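Local coordinates for poly(ADP-ribose) glycohydrolase (Thermomonospora curvata, PDB 3SIG), which hydrolyses the ribose-ribose bonds of poly(ADP-ribose), probably releasing ADP-ribose, which it holds in a pocket of its macrodomain-like fold, at residues 18-23 and 161-166; 26-31 and 165-170. All coordinates share one frame; numbering follows the deposited sequence.

Contacts 1 and 2 lie side by side, their centres about 7 Å apart, where the two-stranded antiparallel sheet of 19-21 and 27-29 meets the long strand 163-175 of the central mixed sheet. Each strand of the small sheet supplies one contact, and both contacts end on the same corner, sharing E165 and E166. Backbone pairing joins them directly: Y20 O lies 2.8 Å from V28 N and G18 O lies 2.9 Å from I30 N. The Y20 hydroxyl of contact 1 also packs on P167 of contact 2, OH to CD 3.5 Å. The ADP-ribose pocket is built from residues between 72 and 266, so neither 18-23 nor 26-31 contributes to it.

Contact 1. Residues 18-23 and 161-166; sequences GRYTAP and GRLLEE
Y20 and L163 make the tight half of this contact. The leucine lays CD2 over one face of the phenol ring, 4.2 Å from its centroid, a CH-pi contact displaced toward the CD1 rim. The other branch, CD1, leans on the backbone at T21 O, 3.3 Å away. With chi1 of Y20 at 68°, CG sits between the backbone N and the carbonyl carbon, and the ring runs past L163 until its hydroxyl meets the next residue. There OH donates to L164 O at 2.7 Å, a short bond that approaches with a C=O...O angle of 138°, tilted out of the carbonyl plane. The carbonyl oxygen lies at the ring edge, close to its plane, so the bond at the edge and the leucine over the face probably limit the ring's movement. Strand 19-21, first of a two-stranded antiparallel hairpin, is thereby set against the start of strand 163-175, the touching parts running 97° apart. F156 of the neighbouring strand 147-157 and I14 of helix 2-17 also pack against Y20. Toward solvent the packing thins to P23, R162 and E165. P23 CD rests 3.1 Å from L163 O, while the bent R162 chain brings NH2 to 3.5 Å from P23 CB, obliquely to the guanidinium. E165, bent at chi2, turns its carboxylate back over A22, with OE2 3.5 Å from A22 CB; OE1 is hydrogen-bonded to S24 OG in the turn of the hairpin.

Contact 2. Residues 26-31 and 165-170; sequences RVVPIA and EEPYRV
The second strand of an N-terminal beta-hairpin, 27-29, here faces the corner at 165 and 166, after which strand 163-175 resumes in the central sheet. V28 and P167 form its apolar part. CG1 of V28 points at the CG corner of the P167 ring, 3.7 Å away. Placing CG1 anti to the backbone N (chi1 180°) directs that branch at the proline, while CG2 lies 3.9 Å from E165 O. Y20 of the adjoining hairpin strand touches both V28 and P167. On the exposed side R26 reaches along the corner with its chain extended from CG to NE. Its NH1 comes 2.6 Å from E165 O, with the oxygen at the guanidinium edge, but the N-H...O angle of 125° makes this a weak, bent hydrogen bond despite the short distance. P167 CD lies at the same planar group's edge, 4.3 Å from NH1. The carboxylate of E166 adds charge alone: OE1 is 4.5 Å from NH1, too far for a salt bridge, and off the guanidinium plane, so only the opposite charges act. Nearer the start of R26, its CB lies 3.9 Å from E165 OE1, and S24 OG, the partner of that carboxylate, also hydrogen-bonds R26 N. Such packing joins a peripheral hairpin to the start of an inner strand of the mixed central sheet of a macrodomain-type fold.

Contact 1. Residues 18-23 and 161-166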
# COMPACT_ATOMS: atom_id res chain seq x y z
N GLY A 18 -15.48 16.74 5.78
CA GLY A 18 -14.60 17.42 4.84
C GLY A 18 -13.55 18.34 5.45
O GLY A 18 -12.92 19.07 4.72
N ARG A 19 -13.29 18.24 6.75
CA ARG A 19 -12.29 19.08 7.41
C ARG A 19 -11.94 18.40 8.73
O ARG A 19 -12.69 17.53 9.24
CB ARG A 19 -12.80 20.53 7.60
CG ARG A 19 -14.13 20.69 8.39
CD ARG A 19 -14.63 22.13 8.37
NE ARG A 19 -14.43 22.75 7.07
CZ ARG A 19 -15.40 23.10 6.25
NH1 ARG A 19 -16.66 22.95 6.62
NH2 ARG A 19 -15.12 23.64 5.07
N TYR A 20 -10.79 18.78 9.29
CA TYR A 20 -10.39 18.34 10.62
C TYR A 20 -9.68 19.46 11.34
O TYR A 20 -9.26 20.44 10.73
CB TYR A 20 -9.51 17.11 10.53
CG TYR A 20 -8.12 17.32 9.92
CD1 TYR A 20 -7.05 17.76 10.68
CD2 TYR A 20 -7.87 17.02 8.59
CE1 TYR A 20 -5.79 17.94 10.11
CE2 TYR A 20 -6.62 17.19 8.02
CZ TYR A 20 -5.57 17.63 8.78
OH TYR A 20 -4.33 17.79 8.19
N THR A 21 -9.54 19.32 12.65
CA THR A 21 -8.84 20.29 13.46
C THR A 21 -7.47 19.76 13.87
O THR A 21 -7.35 18.72 14.52
CB THR A 21 -9.66 20.63 14.68
OG1 THR A 21 -10.93 21.10 14.23
CG2 THR A 21 -8.98 21.70 15.49
N ALA A 22 -6.42 20.46 13.44
CA ALA A 22 -5.06 20.11 13.78
C ALA A 22 -4.73 20.51 15.22
O ALA A 22 -5.47 21.26 15.85
CB ALA A 22 -4.08 20.76 12.82
N PRO A 23 -3.61 20.01 15.75
CA PRO A 23 -3.33 20.29 17.15
C PRO A 23 -3.14 21.77 17.48
O PRO A 23 -3.41 22.17 18.61
CB PRO A 23 -2.04 19.50 17.40
CG PRO A 23 -2.13 18.37 16.50
CD PRO A 23 -2.77 18.91 15.24
N GLY A 161 -0.92 8.83 15.27
CA GLY A 161 -2.33 9.11 15.13
C GLY A 161 -2.65 10.58 15.28
O GLY A 161 -3.82 10.93 15.20
N ARG A 162 -1.64 11.43 15.47
CA ARG A 162 -1.85 12.88 15.57
C ARG A 162 -2.15 13.51 14.22
O ARG A 162 -1.49 13.20 13.22
CB ARG A 162 -0.61 13.54 16.16
CG ARG A 162 -0.37 13.25 17.64
CD ARG A 162 -1.17 14.19 18.52
NE ARG A 162 -0.75 15.59 18.36
CZ ARG A 162 0.07 16.23 19.19
NH1 ARG A 162 0.58 15.60 20.24
NH2 ARG A 162 0.40 17.49 18.95
N LEU A 163 -3.15 14.38 14.18
CA LEU A 163 -3.52 15.04 12.95
C LEU A 163 -2.42 16.01 12.53
O LEU A 163 -1.80 16.64 13.39
CB LEU A 163 -4.88 15.75 13.10
CG LEU A 163 -6.07 14.79 13.22
CD1 LEU A 163 -7.28 15.46 13.86
CD2 LEU A 163 -6.42 14.20 11.86
N LEU A 164 -2.22 16.18 11.23
CA LEU A 164 -1.11 16.99 10.72
C LEU A 164 -1.52 18.42 10.49
O LEU A 164 -2.63 18.72 10.02
CB LEU A 164 -0.58 16.41 9.40
CG LEU A 164 -0.02 14.99 9.47
CD1 LEU A 164 0.45 14.51 8.11
CD2 LEU A 164 1.13 14.90 10.44
N GLU A 165 -0.60 19.32 10.77
CA GLU A 165 -0.80 20.74 10.46
C GLU A 165 -0.93 20.95 8.96
O GLU A 165 -1.73 21.76 8.49
CB GLU A 165 0.36 21.58 10.99
CG GLU A 165 0.48 21.57 12.50
CD GLU A 165 -0.73 22.18 13.20
OE1 GLU A 165 -1.33 23.10 12.62
OE2 GLU A 165 -1.08 21.72 14.31
N GLU A 166 -0.18 20.15 8.20
CA GLU A 166 -0.18 20.25 6.76
C GLU A 166 -0.26 18.84 6.17
O GLU A 166 0.69 18.09 6.25
CB GLU A 166 1.12 20.92 6.29
CG GLU A 166 1.29 20.99 4.77
CD GLU A 166 0.34 21.97 4.12
OE1 GLU A 166 0.42 23.18 4.43
OE2 GLU A 166 -0.50 21.53 3.30

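Contact 2. Residues 26-31 and 165-170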
# COMPACT_ATOMS: atom_id res chain seq x y z
N ARG A 26 -5.66 24.97 13.96
CA ARG A 26 -5.94 25.20 12.54
C ARG A 26 -6.99 24.20 12.07
O ARG A 26 -6.88 23.02 12.30
CB ARG A 26 -4.64 25.03 11.73
CG ARG A 26 -4.79 25.09 10.22
CD ARG A 26 -3.46 24.86 9.48
NE ARG A 26 -3.53 25.36 8.10
CZ ARG A 26 -3.47 24.62 6.99
NH1 ARG A 26 -3.29 23.31 7.04
NH2 ARG A 26 -3.56 25.21 5.80
N VAL A 27 -8.00 24.69 11.35
CA VAL A 27 -9.00 23.84 10.73
C VAL A 27 -8.60 23.62 9.27
O VAL A 27 -8.52 24.55 8.47
CB VAL A 27 -10.43 24.40 10.87
CG1 VAL A 27 -11.39 23.46 10.23
CG2 VAL A 27 -10.77 24.59 12.35
N VAL A 28 -8.31 22.38 8.95
CA VAL A 28 -7.76 22.00 7.68
C VAL A 28 -8.85 21.41 6.77
O VAL A 28 -9.47 20.41 7.11
CB VAL A 28 -6.64 20.92 7.87
CG1 VAL A 28 -6.07 20.52 6.52
CG2 VAL A 28 -5.56 21.45 8.78
N PRO A 29 -9.07 22.01 5.58
CA PRO A 29 -10.06 21.48 4.65
C PRO A 29 -9.51 20.32 3.82
O PRO A 29 -8.39 20.44 3.36
CB PRO A 29 -10.35 22.69 3.75
CG PRO A 29 -9.08 23.45 3.74
CD PRO A 29 -8.42 23.23 5.08
N ILE A 30 -10.27 19.25 3.66
CA ILE A 30 -9.81 18.11 2.85
C ILE A 30 -10.86 17.62 1.87
O ILE A 30 -10.58 16.71 1.08
CB ILE A 30 -9.33 16.89 3.69
CG1 ILE A 30 -10.42 16.36 4.61
CG2 ILE A 30 -8.08 17.22 4.44
CD1 ILE A 30 -10.08 14.99 5.14
N ALA A 31 -12.06 18.20 1.86
CA ALA A 31 -13.12 17.62 1.04
C ALA A 31 -12.75 17.59 -0.44
O ALA A 31 -13.01 16.59 -1.12
CB ALA A 31 -14.42 18.37 1.21
N GLU A 165 -0.60 19.32 10.77
CA GLU A 165 -0.80 20.74 10.46
C GLU A 165 -0.93 20.95 8.96
O GLU A 165 -1.73 21.76 8.49
CB GLU A 165 0.36 21.58 10.99
CG GLU A 165 0.48 21.57 12.50
CD GLU A 165 -0.73 22.18 13.20
OE1 GLU A 165 -1.33 23.10 12.62
OE2 GLU A 165 -1.08 21.72 14.31
N GLU A 166 -0.18 20.15 8.20
CA GLU A 166 -0.18 20.25 6.76
C GLU A 166 -0.26 18.84 6.17
O GLU A 166 0.69 18.09 6.25
CB GLU A 166 1.12 20.92 6.29
CG GLU A 166 1.29 20.99 4.77
CD GLU A 166 0.34 21.97 4.12
OE1 GLU A 166 0.42 23.18 4.43
OE2 GLU A 166 -0.50 21.53 3.30
N PRO A 167 -1.40 18.51 5.61
CA PRO A 167 -1.55 17.21 4.94
C PRO A 167 -0.70 17.13 3.67
O PRO A 167 -0.32 18.13 3.11
CB PRO A 167 -3.03 17.16 4.60
CG PRO A 167 -3.48 18.61 4.64
CD PRO A 167 -2.63 19.31 5.57
N TYR A 168 -0.40 15.93 3.24
CA TYR A 168 0.32 15.72 2.00
C TYR A 168 -0.43 14.69 1.20
O TYR A 168 -1.23 13.97 1.75
CB TYR A 168 1.79 15.33 2.26
CG TYR A 168 2.01 14.06 3.03
CD1 TYR A 168 1.85 14.01 4.39
CD2 TYR A 168 2.35 12.88 2.38
CE1 TYR A 168 2.03 12.86 5.10
CE2 TYR A 168 2.55 11.73 3.07
CZ TYR A 168 2.38 11.69 4.43
OH TYR A 168 2.59 10.50 5.13
N ARG A 169 -0.20 14.61 -0.09
CA ARG A 169 -0.86 13.66 -0.95
C ARG A 169 0.07 12.64 -1.55
O ARG A 169 1.17 12.97 -1.97
CB ARG A 169 -1.59 14.38 -2.07
CG ARG A 169 -2.79 15.21 -1.58
CD ARG A 169 -3.68 15.72 -2.72
NE ARG A 169 -3.00 16.80 -3.41
CZ ARG A 169 -3.49 17.44 -4.47
NH1 ARG A 169 -4.67 17.09 -4.96
NH2 ARG A 169 -2.80 18.42 -5.04
N VAL A 170 -0.38 11.39 -1.58
CA VAL A 170 0.33 10.29 -2.25
C VAL A 170 -0.64 9.50 -3.06
O VAL A 170 -1.85 9.50 -2.78
CB VAL A 170 0.99 9.35 -1.22
CG1 VAL A 170 1.86 10.14 -0.23
CG2 VAL A 170 -0.04 8.57 -0.42